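Local coordinates for flagellar motor switch protein FliG (Thermotoga maritima, PDB 5TDY), which probably forms part of the switch complex at the base of the flagellar basal body, which interacts with chemotaxis proteins and contacts motor components that determine rotation direction, at residues D7-A12 with V40-N45. Sequence-based numbering, arbitrary orientation.
Sequences DGRRKA and VVEIAN
Glu42 meets Arg9 through the aliphatic root of the arginine rather than its charged end: carboxylate oxygen OE1 of Glu42 lies 3.7 Å from CB of Arg9, with CD of the same carboxylate just behind it. CB of Glu42 already points toward helix 8-19, and the bend at chi2 (-70°) turns the carboxylate aside, leaving OE1 against Arg9 CB. The guanidinium is farther off. Its NH1 stays 4.5 Å from Glu42 OE2, which sits well out of the guanidinium plane, so any attraction is probably electrostatic only, with no N-H directed at the oxygen.

The guanidinium of Arg9 is engaged instead by Asp7, the N-cap of that helix. Oxygen OD2 of Asp7 accepts the capping bond from Arg9 N at 2.8 Å, from above the carboxylate plane, and on its syn side a bent, salt-bridged hydrogen bond from Arg9 NE at 3.1 Å, tilted from the guanidinium plane; the two donors approach from opposite faces. The bend of Arg9 at chi3 (-73°) turns NE back to the cap. A water joins the acids, donating to Glu42 OE1 at 3.1 Å and to Asp7 OD2 at 3.3 Å.

Farther out, Arg10 is engaged by Glu53 and the carbonyl oxygens of Ile46 and Arg48, while Ile43 packs on Ala13, Leu16 and Val17, joining helix 33-44 to helix 8-19 in this FliG N-terminal domain. Aromatic packing from a chain of another protein also reaches Arg9 and Glu42. With no direct hydrogen bond between the segments, the polar link runs through water, which with the nearby arginine probably eases repulsion between two carboxylates 5.1 Å apart (Asp7 OD2 to Glu42 OE1).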
loop_
_atom_site.group_PDB
_atom_site.type_symbol
_atom_site.label_atom_id
_atom_site.label_comp_id
_atom_site.label_asym_id
_atom_site.label_seq_id
_atom_site.Cartn_x
_atom_site.Cartn_y
_atom_site.Cartn_z
ATOM N N ASP B 7 13.839 -3.490 -1.259
ATOM C CA ASP B 7 14.522 -2.200 -1.250
ATOM C C ASP B 7 13.515 -1.064 -1.440
ATOM O O ASP B 7 12.484 -1.225 -2.093
ATOM C CB ASP B 7 15.586 -2.201 -2.352
ATOM C CG ASP B 7 16.143 -0.828 -2.646
ATOM O OD1 ASP B 7 17.059 -0.388 -1.922
ATOM O OD2 ASP B 7 15.672 -0.201 -3.611
ATOM N N GLY B 8 13.789 0.082 -0.810
ATOM C CA GLY B 8 12.824 1.173 -0.823
ATOM C C GLY B 8 12.567 1.737 -2.210
ATOM O O GLY B 8 11.491 2.285 -2.477
ATOM N N ARG B 9 13.543 1.621 -3.108
ATOM C CA ARG B 9 13.336 2.076 -4.476
ATOM C C ARG B 9 12.338 1.179 -5.196
ATOM O O ARG B 9 11.442 1.668 -5.896
ATOM C CB ARG B 9 14.673 2.114 -5.219
ATOM C CG ARG B 9 15.650 3.189 -4.726
ATOM C CD ARG B 9 17.038 2.986 -5.327
ATOM N NE ARG B 9 17.722 1.837 -4.726
ATOM C CZ ARG B 9 18.900 1.362 -5.126
ATOM N NH1 ARG B 9 19.540 1.928 -6.144
ATOM N NH2 ARG B 9 19.436 0.315 -4.512
ATOM N N ARG B 10 12.463 -0.137 -5.012
ATOM C CA ARG B 10 11.519 -1.065 -5.621
ATOM C C ARG B 10 10.117 -0.913 -5.033
ATOM O O ARG B 10 9.116 -1.069 -5.749
ATOM C CB ARG B 10 12.020 -2.493 -5.455
ATOM C CG ARG B 10 11.103 -3.521 -6.056
ATOM C CD ARG B 10 11.765 -4.874 -6.168
ATOM N NE ARG B 10 10.840 -5.852 -6.741
ATOM C CZ ARG B 10 10.653 -6.022 -8.047
ATOM N NH1 ARG B 10 11.337 -5.287 -8.913
ATOM N NH2 ARG B 10 9.795 -6.930 -8.483
ATOM N N LYS B 11 10.020 -0.652 -3.724
ATOM C CA LYS B 11 8.706 -0.414 -3.127
ATOM C C LYS B 11 7.990 0.733 -3.829
ATOM O O LYS B 11 6.820 0.611 -4.199
ATOM C CB LYS B 11 8.836 -0.126 -1.633
ATOM C CG LYS B 11 9.229 -1.342 -0.807
ATOM C CD LYS B 11 8.895 -1.138 0.647
ATOM C CE LYS B 11 10.126 -0.858 1.459
ATOM N NZ LYS B 11 9.875 -1.245 2.871
ATOM N N ALA B 12 8.678 1.856 -4.032
ATOM C CA ALA B 12 8.041 2.975 -4.723
ATOM C C ALA B 12 7.634 2.589 -6.142
ATOM O O ALA B 12 6.583 3.009 -6.627
ATOM C CB ALA B 12 8.974 4.192 -4.744
ATOM N N VAL B 40 11.275 6.707 -13.047
ATOM C CA VAL B 40 10.898 6.060 -14.304
ATOM C C VAL B 40 11.937 5.016 -14.687
ATOM O O VAL B 40 11.599 4.003 -15.308
ATOM C CB VAL B 40 10.663 7.071 -15.460
ATOM C CG1 VAL B 40 9.507 8.031 -15.145
ATOM C CG2 VAL B 40 11.908 7.854 -15.789
ATOM N N VAL B 41 13.199 5.219 -14.301
ATOM C CA VAL B 41 14.218 4.202 -14.546
ATOM C C VAL B 41 13.981 2.983 -13.660
ATOM O O VAL B 41 14.139 1.838 -14.103
ATOM C CB VAL B 41 15.630 4.792 -14.347
ATOM C CG1 VAL B 41 16.662 3.683 -14.202
ATOM C CG2 VAL B 41 16.004 5.694 -15.537
ATOM N N GLU B 42 13.613 3.196 -12.394
ATOM C CA GLU B 42 13.288 2.055 -11.540
ATOM C C GLU B 42 12.043 1.334 -12.042
ATOM O O GLU B 42 11.983 0.099 -12.024
ATOM C CB GLU B 42 13.082 2.501 -10.091
ATOM C CG GLU B 42 14.371 2.759 -9.338
ATOM C CD GLU B 42 15.151 1.483 -9.047
ATOM O OE1 GLU B 42 14.541 0.493 -8.562
ATOM O OE2 GLU B 42 16.374 1.478 -9.326
ATOM N N ILE B 43 11.025 2.085 -12.458
ATOM C CA ILE B 43 9.831 1.446 -13.004
ATOM C C ILE B 43 10.172 0.653 -14.258
ATOM O O ILE B 43 9.682 -0.468 -14.450
ATOM C CB ILE B 43 8.744 2.502 -13.270
ATOM C CG1 ILE B 43 8.341 3.137 -11.926
ATOM C CG2 ILE B 43 7.537 1.869 -13.990
ATOM C CD1 ILE B 43 7.427 4.324 -12.083
ATOM N N ALA B 44 11.041 1.204 -15.116
ATOM C CA ALA B 44 11.297 0.583 -16.415
ATOM C C ALA B 44 11.968 -0.770 -16.266
ATOM O O ALA B 44 11.723 -1.674 -17.068
ATOM C CB ALA B 44 12.154 1.500 -17.290
ATOM N N ASN B 45 12.776 -0.934 -15.223
ATOM C CA ASN B 45 13.505 -2.162 -14.954
ATOM C C ASN B 45 12.882 -2.979 -13.826
ATOM O O ASN B 45 13.586 -3.767 -13.192
ATOM C CB ASN B 45 14.959 -1.827 -14.618
ATOM C CG ASN B 45 15.674 -1.165 -15.773
ATOM O OD1 ASN B 45 15.961 -1.807 -16.785
ATOM N ND2 ASN B 45 15.941 0.131 -15.645
HETATM O O HOH W 1 15.942 -1.516 -6.609
#